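PDB 6HP2: putative polyketide synthase, which probably takes part in bacillaene synthesis, this chain being the O-methyltransferase domain of the synthase, bound to S-adenosyl-L-homocysteine, the demethylated form of the methyl donor. Local coordinates for residues E42-V47 and K79-R84; M83-F88 and G327-P332; N178-F183 and L228-L233. All coordinates share one frame; numbering follows the deposited sequence.

Contact 1 (E42-V47 and K79-R84); sequences EDYLTV and KQVEMR. With SAH (S-adenosyl-L-homocysteine), chain B.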
loop_
_atom_site.group_PDB
_atom_site.type_symbol
_atom_site.label_atom_id
_atom_site.label_comp_id
_atom_site.label_asym_id
_atom_site.label_seq_id
_atom_site.Cartn_x
_atom_site.Cartn_y
_atom_site.Cartn_z
ATOM N N GLU A 42 -8.093 0.717 -13.690
ATOM C CA GLU A 42 -6.950 -0.136 -13.987
ATOM C C GLU A 42 -5.646 0.566 -13.587
ATOM O O GLU A 42 -4.586 0.293 -14.150
ATOM C CB GLU A 42 -6.929 -0.517 -15.468
ATOM C CG GLU A 42 -6.837 0.655 -16.435
ATOM C CD GLU A 42 -8.100 1.494 -16.479
ATOM O OE1 GLU A 42 -9.204 0.931 -16.311
ATOM O OE2 GLU A 42 -7.980 2.723 -16.669
ATOM N N ASP A 43 -5.724 1.440 -12.582
ATOM C CA ASP A 43 -4.606 2.245 -12.194
ATOM C C ASP A 43 -4.465 2.262 -10.668
ATOM O O ASP A 43 -5.346 1.891 -9.873
ATOM C CB ASP A 43 -4.683 3.685 -12.761
ATOM C CG ASP A 43 -5.887 4.440 -12.292
ATOM O OD1 ASP A 43 -6.984 3.862 -12.283
ATOM O OD2 ASP A 43 -5.741 5.634 -11.959
ATOM N N TYR A 44 -3.293 2.628 -10.300
ATOM C CA TYR A 44 -2.793 2.583 -8.936
ATOM C C TYR A 44 -2.410 3.987 -8.528
ATOM O O TYR A 44 -1.822 4.707 -9.322
ATOM C CB TYR A 44 -1.591 1.665 -8.832
ATOM C CG TYR A 44 -1.875 0.243 -9.284
ATOM C CD1 TYR A 44 -2.629 -0.637 -8.504
ATOM C CD2 TYR A 44 -1.301 -0.228 -10.454
ATOM C CE1 TYR A 44 -2.863 -1.949 -8.940
ATOM C CE2 TYR A 44 -1.507 -1.502 -10.895
ATOM C CZ TYR A 44 -2.289 -2.370 -10.144
ATOM O OH TYR A 44 -2.490 -3.639 -10.576
ATOM N N LEU A 45 -2.753 4.365 -7.290
ATOM C CA LEU A 45 -2.474 5.705 -6.768
ATOM C C LEU A 45 -1.276 5.711 -5.817
ATOM O O LEU A 45 -1.280 6.396 -4.796
ATOM C CB LEU A 45 -3.701 6.253 -6.061
ATOM C CG LEU A 45 -5.027 6.190 -6.871
ATOM C CD1 LEU A 45 -6.157 6.738 -6.028
ATOM C CD2 LEU A 45 -4.861 6.915 -8.172
ATOM N N THR A 46 -0.233 4.979 -6.142
ATOM C CA THR A 46 0.951 4.864 -5.279
ATOM C C THR A 46 2.232 5.148 -6.066
ATOM O O THR A 46 2.260 5.092 -7.296
ATOM C CB THR A 46 1.041 3.441 -4.715
ATOM O OG1 THR A 46 1.150 2.533 -5.821
ATOM C CG2 THR A 46 -0.239 3.091 -3.926
ATOM N N VAL A 47 3.309 5.407 -5.348
ATOM C CA VAL A 47 4.627 5.461 -5.959
ATOM C C VAL A 47 5.045 4.026 -6.258
ATOM O O VAL A 47 4.276 3.084 -6.033
ATOM C CB VAL A 47 5.604 6.202 -5.029
ATOM C CG1 VAL A 47 5.121 7.638 -4.871
ATOM C CG2 VAL A 47 5.667 5.486 -3.671
ATOM N N LYS A 79 6.178 -1.387 -12.670
ATOM C CA LYS A 79 6.814 -1.350 -11.370
ATOM C C LYS A 79 5.796 -1.330 -10.262
ATOM O O LYS A 79 6.040 -1.887 -9.187
ATOM C CB LYS A 79 7.760 -0.139 -11.293
ATOM C CG LYS A 79 8.852 -0.194 -12.420
ATOM C CD LYS A 79 9.703 -1.461 -12.184
ATOM C CE LYS A 79 10.984 -1.438 -13.022
ATOM N NZ LYS A 79 10.788 -1.973 -14.389
ATOM N N GLN A 80 4.664 -0.695 -10.485
ATOM C CA GLN A 80 3.560 -0.773 -9.518
ATOM C C GLN A 80 3.069 -2.197 -9.366
ATOM O O GLN A 80 2.772 -2.645 -8.250
ATOM C CB GLN A 80 2.415 0.137 -9.975
ATOM C CG GLN A 80 2.813 1.609 -9.843
ATOM C CD GLN A 80 1.777 2.520 -10.337
ATOM O OE1 GLN A 80 1.270 2.331 -11.441
ATOM N NE2 GLN A 80 1.421 3.511 -9.528
ATOM N N VAL A 81 2.967 -2.919 -10.480
ATOM C CA VAL A 81 2.602 -4.316 -10.401
ATOM C C VAL A 81 3.699 -5.110 -9.682
ATOM O O VAL A 81 3.417 -5.998 -8.885
ATOM C CB VAL A 81 2.345 -4.857 -11.810
ATOM C CG1 VAL A 81 2.252 -6.369 -11.762
ATOM C CG2 VAL A 81 1.026 -4.206 -12.420
ATOM N N GLU A 82 4.949 -4.875 -10.037
ATOM C CA GLU A 82 6.037 -5.661 -9.457
ATOM C C GLU A 82 6.017 -5.548 -7.936
ATOM O O GLU A 82 6.153 -6.540 -7.218
ATOM C CB GLU A 82 7.366 -5.162 -10.007
ATOM C CG GLU A 82 8.608 -5.845 -9.333
ATOM C CD GLU A 82 9.883 -5.056 -9.615
ATOM O OE1 GLU A 82 10.462 -5.321 -10.681
ATOM O OE2 GLU A 82 10.266 -4.154 -8.793
ATOM N N MET A 83 5.881 -4.328 -7.429
ATOM C CA MET A 83 5.867 -4.122 -5.982
ATOM C C MET A 83 4.732 -4.874 -5.309
ATOM O O MET A 83 4.906 -5.479 -4.250
ATOM C CB MET A 83 5.748 -2.647 -5.660
ATOM C CG MET A 83 5.743 -2.364 -4.160
ATOM S SD MET A 83 5.896 -0.568 -3.787
ATOM C CE MET A 83 4.427 0.130 -4.477
ATOM N N ARG A 84 3.545 -4.805 -5.875
ATOM C CA ARG A 84 2.419 -5.581 -5.344
ATOM C C ARG A 84 2.681 -7.078 -5.414
ATOM O O ARG A 84 2.275 -7.818 -4.516
ATOM C CB ARG A 84 1.156 -5.197 -6.115
ATOM C CG ARG A 84 0.619 -3.848 -5.694
ATOM C CD ARG A 84 -0.520 -3.406 -6.644
ATOM N NE ARG A 84 -1.321 -2.341 -6.038
ATOM C CZ ARG A 84 -0.929 -1.067 -5.960
ATOM N NH1 ARG A 84 0.287 -0.688 -6.409
ATOM N NH2 ARG A 84 -1.742 -0.198 -5.409
HETATM N N SAH B . -4.720 1.357 -2.200
HETATM C CA SAH B . -5.038 2.126 -3.399
HETATM C CB SAH B . -5.240 3.605 -3.095
HETATM C CG SAH B . -4.173 4.254 -2.231
HETATM S SD SAH B . -4.427 6.050 -2.125
HETATM C C SAH B . -3.923 1.913 -4.393
HETATM O O SAH B . -3.972 2.437 -5.506
HETATM O OXT SAH B . -2.975 1.198 -4.086
HETATM C "C5'" SAH B . -5.101 6.098 -0.447
HETATM C "C4'" SAH B . -6.500 5.492 -0.366
HETATM O "O4'" SAH B . -6.891 5.437 1.024
HETATM C "C3'" SAH B . -7.572 6.422 -1.025
HETATM O "O3'" SAH B . -8.436 5.529 -1.744
HETATM C "C2'" SAH B . -8.318 7.094 0.126
HETATM O "O2'" SAH B . -9.653 7.411 -0.133
HETATM C "C1'" SAH B . -8.184 5.997 1.206
HETATM N N9 SAH B . -8.364 6.431 2.589
HETATM C C8 SAH B . -7.672 7.389 3.274
HETATM N N7 SAH B . -8.226 7.469 4.488
HETATM C C5 SAH B . -9.206 6.540 4.595
HETATM C C6 SAH B . -10.094 6.185 5.603
HETATM N N6 SAH B . -10.098 6.723 6.822
HETATM N N1 SAH B . -10.973 5.165 5.379
HETATM C C2 SAH B . -11.061 4.558 4.140
HETATM N N3 SAH B . -10.200 4.942 3.143
HETATM C C4 SAH B . -9.331 5.937 3.358
#

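Contact 2 (M83-F88 and G327-P332); sequences MRQVLF and GYIPYP. With SAH (S-adenosyl-L-homocysteine), chain B.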
loop_
_atom_site.group_PDB
_atom_site.type_symbol
_atom_site.label_atom_id
_atom_site.label_comp_id
_atom_site.label_asym_id
_atom_site.label_seq_id
_atom_site.Cartn_x
_atom_site.Cartn_y
_atom_site.Cartn_z
ATOM N N MET A 83 5.881 -4.328 -7.429
ATOM C CA MET A 83 5.867 -4.122 -5.982
ATOM C C MET A 83 4.732 -4.874 -5.309
ATOM O O MET A 83 4.906 -5.479 -4.250
ATOM C CB MET A 83 5.748 -2.647 -5.660
ATOM C CG MET A 83 5.743 -2.364 -4.160
ATOM S SD MET A 83 5.896 -0.568 -3.787
ATOM C CE MET A 83 4.427 0.130 -4.477
ATOM N N ARG A 84 3.545 -4.805 -5.875
ATOM C CA ARG A 84 2.419 -5.581 -5.344
ATOM C C ARG A 84 2.681 -7.078 -5.414
ATOM O O ARG A 84 2.275 -7.818 -4.516
ATOM C CB ARG A 84 1.156 -5.197 -6.115
ATOM C CG ARG A 84 0.619 -3.848 -5.694
ATOM C CD ARG A 84 -0.520 -3.406 -6.644
ATOM N NE ARG A 84 -1.321 -2.341 -6.038
ATOM C CZ ARG A 84 -0.929 -1.067 -5.960
ATOM N NH1 ARG A 84 0.287 -0.688 -6.409
ATOM N NH2 ARG A 84 -1.742 -0.198 -5.409
ATOM N N GLN A 85 3.373 -7.547 -6.460
ATOM C CA GLN A 85 3.695 -8.963 -6.520
ATOM C C GLN A 85 4.571 -9.364 -5.343
ATOM O O GLN A 85 4.396 -10.445 -4.760
ATOM C CB GLN A 85 4.413 -9.343 -7.826
ATOM C CG GLN A 85 3.510 -9.218 -9.084
ATOM C CD GLN A 85 4.271 -9.460 -10.347
ATOM O OE1 GLN A 85 5.473 -9.220 -10.392
ATOM N NE2 GLN A 85 3.592 -9.936 -11.388
ATOM N N VAL A 86 5.540 -8.523 -4.994
ATOM C CA VAL A 86 6.382 -8.824 -3.830
ATOM C C VAL A 86 5.524 -8.817 -2.579
ATOM O O VAL A 86 5.690 -9.640 -1.703
ATOM C CB VAL A 86 7.568 -7.850 -3.717
ATOM C CG1 VAL A 86 8.434 -8.132 -2.420
ATOM C CG2 VAL A 86 8.507 -8.030 -4.968
ATOM N N LEU A 87 4.569 -7.911 -2.488
ATOM C CA LEU A 87 3.755 -7.860 -1.274
ATOM C C LEU A 87 2.930 -9.132 -1.117
ATOM O O LEU A 87 2.768 -9.646 0.002
ATOM C CB LEU A 87 2.799 -6.638 -1.329
ATOM C CG LEU A 87 1.850 -6.426 -0.139
ATOM C CD1 LEU A 87 2.648 -6.012 1.075
ATOM C CD2 LEU A 87 0.816 -5.335 -0.525
ATOM N N PHE A 88 2.349 -9.611 -2.227
ATOM C CA PHE A 88 1.403 -10.709 -2.207
ATOM C C PHE A 88 2.039 -12.108 -2.361
ATOM O O PHE A 88 1.313 -13.116 -2.329
ATOM C CB PHE A 88 0.342 -10.509 -3.288
ATOM C CG PHE A 88 -0.731 -9.440 -2.941
ATOM C CD1 PHE A 88 -1.792 -9.742 -2.120
ATOM C CD2 PHE A 88 -0.682 -8.178 -3.511
ATOM C CE1 PHE A 88 -2.744 -8.838 -1.814
ATOM C CE2 PHE A 88 -1.632 -7.230 -3.219
ATOM C CZ PHE A 88 -2.677 -7.553 -2.360
ATOM N N GLY A 327 9.757 -18.537 -8.379
ATOM C CA GLY A 327 8.809 -18.712 -9.486
ATOM C C GLY A 327 7.337 -18.611 -9.106
ATOM O O GLY A 327 6.470 -18.824 -9.967
ATOM N N TYR A 328 7.027 -18.315 -7.857
ATOM C CA TYR A 328 5.650 -18.264 -7.379
ATOM C C TYR A 328 5.215 -16.813 -7.240
ATOM O O TYR A 328 5.692 -16.082 -6.346
ATOM C CB TYR A 328 5.516 -18.980 -6.048
ATOM C CG TYR A 328 4.111 -18.935 -5.494
ATOM C CD1 TYR A 328 3.049 -19.608 -6.138
ATOM C CD2 TYR A 328 3.863 -18.326 -4.314
ATOM C CE1 TYR A 328 1.784 -19.603 -5.611
ATOM C CE2 TYR A 328 2.607 -18.335 -3.748
ATOM C CZ TYR A 328 1.561 -18.981 -4.407
ATOM O OH TYR A 328 0.299 -18.929 -3.883
ATOM N N ILE A 329 4.274 -16.411 -8.089
ATOM C CA ILE A 329 3.889 -14.997 -8.162
ATOM C C ILE A 329 2.386 -15.016 -8.364
ATOM O O ILE A 329 1.929 -14.959 -9.500
ATOM C CB ILE A 329 4.588 -14.241 -9.299
ATOM C CG1 ILE A 329 6.081 -14.309 -9.148
ATOM C CG2 ILE A 329 4.172 -12.712 -9.286
ATOM C CD1 ILE A 329 6.892 -13.755 -10.324
ATOM N N PRO A 330 1.571 -15.134 -7.319
ATOM C CA PRO A 330 0.126 -15.392 -7.549
ATOM C C PRO A 330 -0.708 -14.151 -7.904
ATOM O O PRO A 330 -1.851 -14.294 -8.383
ATOM C CB PRO A 330 -0.357 -15.955 -6.195
ATOM C CG PRO A 330 0.612 -15.366 -5.195
ATOM C CD PRO A 330 1.962 -15.290 -5.926
ATOM N N TYR A 331 -0.209 -12.952 -7.663
ATOM C CA TYR A 331 -1.038 -11.754 -7.823
ATOM C C TYR A 331 -0.195 -10.508 -7.668
ATOM O O TYR A 331 0.623 -10.471 -6.771
ATOM C CB TYR A 331 -2.164 -11.722 -6.757
ATOM C CG TYR A 331 -2.962 -10.455 -6.949
ATOM C CD1 TYR A 331 -3.948 -10.362 -7.908
ATOM C CD2 TYR A 331 -2.670 -9.356 -6.189
ATOM C CE1 TYR A 331 -4.621 -9.158 -8.109
ATOM C CE2 TYR A 331 -3.310 -8.146 -6.386
ATOM C CZ TYR A 331 -4.272 -8.050 -7.355
ATOM O OH TYR A 331 -4.876 -6.848 -7.540
ATOM N N PRO A 332 -0.363 -9.473 -8.488
ATOM C CA PRO A 332 -1.154 -9.438 -9.731
ATOM C C PRO A 332 -0.370 -10.082 -10.848
ATOM O O PRO A 332 0.736 -10.523 -10.605
ATOM C CB PRO A 332 -1.358 -7.939 -10.010
ATOM C CG PRO A 332 -0.748 -7.184 -8.861
ATOM C CD PRO A 332 0.193 -8.141 -8.148
HETATM N N SAH B . -4.720 1.357 -2.200
HETATM C CA SAH B . -5.038 2.126 -3.399
HETATM C CB SAH B . -5.240 3.605 -3.095
HETATM C CG SAH B . -4.173 4.254 -2.231
HETATM S SD SAH B . -4.427 6.050 -2.125
HETATM C C SAH B . -3.923 1.913 -4.393
HETATM O O SAH B . -3.972 2.437 -5.506
HETATM O OXT SAH B . -2.975 1.198 -4.086
HETATM C "C5'" SAH B . -5.101 6.098 -0.447
HETATM C "C4'" SAH B . -6.500 5.492 -0.366
HETATM O "O4'" SAH B . -6.891 5.437 1.024
HETATM C "C3'" SAH B . -7.572 6.422 -1.025
HETATM O "O3'" SAH B . -8.436 5.529 -1.744
HETATM C "C2'" SAH B . -8.318 7.094 0.126
HETATM O "O2'" SAH B . -9.653 7.411 -0.133
HETATM C "C1'" SAH B . -8.184 5.997 1.206
HETATM N N9 SAH B . -8.364 6.431 2.589
HETATM C C8 SAH B . -7.672 7.389 3.274
HETATM N N7 SAH B . -8.226 7.469 4.488
HETATM C C5 SAH B . -9.206 6.540 4.595
HETATM C C6 SAH B . -10.094 6.185 5.603
HETATM N N6 SAH B . -10.098 6.723 6.822
HETATM N N1 SAH B . -10.973 5.165 5.379
HETATM C C2 SAH B . -11.061 4.558 4.140
HETATM N N3 SAH B . -10.200 4.942 3.143
HETATM C C4 SAH B . -9.331 5.937 3.358
HETATM O O HOH W 1 2.397 -12.164 -5.882
#

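Contact 3 (N178-F183 and L228-L233); sequences NKHGLF and LAEHQL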
loop_
_atom_site.group_PDB
_atom_site.type_symbol
_atom_site.label_atom_id
_atom_site.label_comp_id
_atom_site.label_asym_id
_atom_site.label_seq_id
_atom_site.Cartn_x
_atom_site.Cartn_y
_atom_site.Cartn_z
ATOM N N ASN A 178 -6.576 8.297 13.359
ATOM C CA ASN A 178 -6.966 7.494 14.524
ATOM C C ASN A 178 -6.524 6.057 14.289
ATOM O O ASN A 178 -7.301 5.200 13.868
ATOM C CB ASN A 178 -8.461 7.639 14.774
ATOM C CG ASN A 178 -8.852 9.098 15.069
ATOM O OD1 ASN A 178 -9.622 9.696 14.341
ATOM N ND2 ASN A 178 -8.267 9.684 16.123
ATOM N N LYS A 179 -5.269 5.797 14.634
ATOM C CA LYS A 179 -4.639 4.516 14.334
ATOM C C LYS A 179 -5.260 3.379 15.133
ATOM O O LYS A 179 -5.353 2.240 14.643
ATOM C CB LYS A 179 -3.150 4.565 14.659
ATOM C CG LYS A 179 -2.399 5.797 14.120
ATOM C CD LYS A 179 -2.173 5.722 12.671
ATOM C CE LYS A 179 -1.301 6.949 12.189
ATOM N NZ LYS A 179 -1.376 7.126 10.743
ATOM N N HIS A 180 -5.636 3.651 16.390
ATOM C CA HIS A 180 -6.172 2.573 17.211
ATOM C C HIS A 180 -7.567 2.201 16.762
ATOM O O HIS A 180 -7.925 1.014 16.799
ATOM C CB HIS A 180 -6.152 2.933 18.693
ATOM C CG HIS A 180 -4.782 2.887 19.279
ATOM N ND1 HIS A 180 -4.134 1.693 19.530
ATOM C CD2 HIS A 180 -3.916 3.874 19.620
ATOM C CE1 HIS A 180 -2.937 1.950 20.035
ATOM N NE2 HIS A 180 -2.777 3.260 20.086
ATOM N N GLY A 181 -8.352 3.182 16.312
ATOM C CA GLY A 181 -9.625 2.850 15.696
ATOM C C GLY A 181 -9.427 1.912 14.530
ATOM O O GLY A 181 -10.064 0.864 14.437
ATOM N N LEU A 182 -8.525 2.285 13.625
ATOM C CA LEU A 182 -8.261 1.495 12.434
ATOM C C LEU A 182 -7.817 0.083 12.782
ATOM O O LEU A 182 -8.347 -0.892 12.248
ATOM C CB LEU A 182 -7.195 2.197 11.607
ATOM C CG LEU A 182 -6.705 1.448 10.380
ATOM C CD1 LEU A 182 -7.814 1.210 9.364
ATOM C CD2 LEU A 182 -5.532 2.229 9.837
ATOM N N PHE A 183 -6.832 -0.063 13.661
ATOM C CA PHE A 183 -6.292 -1.417 13.899
ATOM C C PHE A 183 -7.172 -2.235 14.813
ATOM O O PHE A 183 -7.130 -3.457 14.762
ATOM C CB PHE A 183 -4.825 -1.339 14.382
ATOM C CG PHE A 183 -3.873 -1.172 13.221
ATOM C CD1 PHE A 183 -3.356 -2.268 12.585
ATOM C CD2 PHE A 183 -3.510 0.110 12.734
ATOM C CE1 PHE A 183 -2.525 -2.111 11.498
ATOM C CE2 PHE A 183 -2.680 0.242 11.599
ATOM C CZ PHE A 183 -2.182 -0.854 11.017
ATOM N N LEU A 228 0.894 -2.327 16.664
ATOM C CA LEU A 228 0.599 -3.672 16.189
ATOM C C LEU A 228 0.417 -4.631 17.352
ATOM O O LEU A 228 -0.589 -5.326 17.407
ATOM C CB LEU A 228 1.695 -4.176 15.258
ATOM C CG LEU A 228 1.895 -3.363 14.011
ATOM C CD1 LEU A 228 3.061 -3.943 13.204
ATOM C CD2 LEU A 228 0.650 -3.326 13.128
ATOM N N ALA A 229 1.380 -4.664 18.301
ATOM C CA ALA A 229 1.297 -5.567 19.441
ATOM C C ALA A 229 -0.002 -5.334 20.214
ATOM O O ALA A 229 -0.641 -6.279 20.674
ATOM C CB ALA A 229 2.495 -5.362 20.412
ATOM N N GLU A 230 -0.450 -4.078 20.312
ATOM C CA GLU A 230 -1.667 -3.787 21.080
ATOM C C GLU A 230 -2.882 -4.449 20.446
ATOM O O GLU A 230 -3.819 -4.842 21.153
ATOM C CB GLU A 230 -1.909 -2.283 21.176
ATOM C CG GLU A 230 -3.154 -1.938 21.947
ATOM C CD GLU A 230 -2.978 -2.197 23.433
ATOM O OE1 GLU A 230 -1.828 -2.096 23.917
ATOM O OE2 GLU A 230 -3.981 -2.541 24.105
ATOM N N HIS A 231 -2.884 -4.594 19.119
ATOM C CA HIS A 231 -4.002 -5.251 18.444
ATOM C C HIS A 231 -3.673 -6.674 17.991
ATOM O O HIS A 231 -4.184 -7.133 16.979
ATOM C CB HIS A 231 -4.454 -4.362 17.303
ATOM C CG HIS A 231 -4.908 -3.020 17.790
ATOM N ND1 HIS A 231 -6.158 -2.828 18.349
ATOM C CD2 HIS A 231 -4.227 -1.866 17.989
ATOM C CE1 HIS A 231 -6.248 -1.586 18.792
ATOM N NE2 HIS A 231 -5.100 -0.978 18.558
ATOM N N GLN A 232 -2.838 -7.372 18.753
ATOM C CA GLN A 232 -2.567 -8.803 18.580
ATOM C C GLN A 232 -1.792 -9.114 17.303
ATOM O O GLN A 232 -1.741 -10.259 16.854
ATOM C CB GLN A 232 -3.875 -9.600 18.603
ATOM C CG GLN A 232 -4.677 -9.528 19.914
ATOM C CD GLN A 232 -5.495 -8.257 20.038
ATOM O OE1 GLN A 232 -6.278 -7.914 19.152
ATOM N NE2 GLN A 232 -5.316 -7.549 21.144
ATOM N N LEU A 233 -1.161 -8.137 16.691
ATOM C CA LEU A 233 -0.477 -8.396 15.439
ATOM C C LEU A 233 1.031 -8.458 15.605
ATOM O O LEU A 233 1.630 -7.695 16.365
ATOM C CB LEU A 233 -0.854 -7.310 14.419
ATOM C CG LEU A 233 -2.313 -7.269 14.047
ATOM C CD1 LEU A 233 -2.682 -5.957 13.247
ATOM C CD2 LEU A 233 -2.740 -8.467 13.202
#

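Contact 1 (E42-V47 and K79-R84)
Gln80 reaches from helix 70-88 into the loop 42-47, passing the ring of Tyr44, which lies edge-on to the amide. Its CB rests 3.8 Å from Tyr44 CD2, and its chain, extended beyond CG (chi2 177°), carries CD past Tyr44 CB. At the tip, NE2 donates to Thr46 O at 2.9 Å, the acceptor lying close to the amide plane, and more weakly to Tyr44 O; OE1 has a weak bond from Arg73. A glutamine suits this place because its long arm ends in N-H groups that can serve the carbonyls of a loop. The loop that opens the modelled domain and helix 70-88 line the S-adenosyl-L-homocysteine pocket of a Rossmann-like class I methyltransferase: Leu45 N gives the ligand carboxylate atom O a nearly straight bond of 2.9 Å (176°). Arg84 also binds the ligand, its guanidinium lying by the carboxylate; its NH1 makes a weak bond of 3.4 Å to Thr46 OG1, and its NE is salt-bridged to Asp109. Tyr44 packs CE2 on Val81 CG2 at 4.0 Å, while its hydroxyl bonds to Gln112. Thr46 OG1 in turn donates to Val47 O, which Met83 CE approaches to 3.3 Å.

Contact 2 (M83-F88 and G327-P332)
Gln85 and Tyr331 bring their backbones together, CA to CA 5.6 Å, where the irregular segment 327-332 runs past the last turns of helix 70-88. Gln85 CA points its hydrogen almost straight at Tyr331 O, a CH-O contact of 3.4 Å. The same carbonyl and Gln85 O both accept from one water, 2.6 Å from Tyr331 O, so the water ties the helix to the loop. A cis peptide bond precedes Pro332, whose ring offers Arg84 CB an apolar surface, with CD 3.7 Å away. Gln85 NE2 donates to Pro332 O at 3.0 Å; the acceptor is in the amide plane, although the donor stands above the carbonyl plane. Ile329 CG2 lies against the CD of the same glutamine, giving its flat amide an apolar neighbour. Phe88 and Tyr331 form a T-shaped pair, ring centroids 4.9 Å apart and planes at 86°. The flat phenyl face accepts the tyrosine edge, while the Tyr331 hydroxyl still reaches a polar partner, Asp109 OD1. The segment after helix 316-326, near the end of this domain construct, thus packs on the helix that precedes the first strand of the Rossmann-like methyltransferase fold, beside its cofactor pocket.

Contact 3 (N178-F183 and L228-L233)
Leu228 O, in a residue whose side chain packs on Phe183, is gripped by two backbone N-H groups, from His231 N and from Leu233 N, each at 3.0 Å and arriving from opposite faces of the carbonyl plane. The bond from Leu233 N, with that from Gln232 N to Ala229 O, makes the Schellman motif that ends helix 221-230, Gln232 being the C-prime residue at positive phi. The turn sets His231 facing helix 179-188. There its NE2 meets His180 ND1 at 3.0 Å in a nearly straight hydrogen bond (166°). Histidine suits both places, since a neutral imidazole can give a proton from one nitrogen and accept at the other; which ring donates is not settled. The rings meet at their nitrogen-bearing edges, neither lying over the other's face, with planes 45° apart. One face of the His231 ring is covered by Phe183, whose CB makes a CH-pi contact 4.0 Å from the ring centroid, while Glu230 CG lies over the opposite face. With CG anti to the carbonyl carbon (chi1 -82°), the Phe183 ring continues to Leu233 CD1, which meets the ring edge 3.8 Å from Phe183 CD1, and to Leu228 CD2, 3.8 Å from Phe183 CE1. A large flat hydrocarbon suits this buried spot, which Trp224 and Leu227 also line. His231 O is hydrogen-bonded to Ser187 OG. Helix 179-188 links parallel strands 164-170 and 194-203 in a beta-alpha-beta crossover, characteristic of the Rossmann-like class I methyltransferase fold.

How the contacts relate
Contacts 1 and 2 share helix 70-88, with Met83 and Arg84 in both, and their centres are 12 Å apart. They join it to the loop that opens the modelled domain and to the segment near its end, beside the cofactor. Contact 3 stands apart, its centre 26 Å from each of the others and farther from the chain centre, and joins two helices at a more peripheral place. In the first two, glutamines on the helix serve carbonyls of irregular chain; the third pairs two imidazoles beside a hydrocarbon patch. All three are largely buried, yet contact 3 alone has exposed residues, His180 and Glu230, among those that touch.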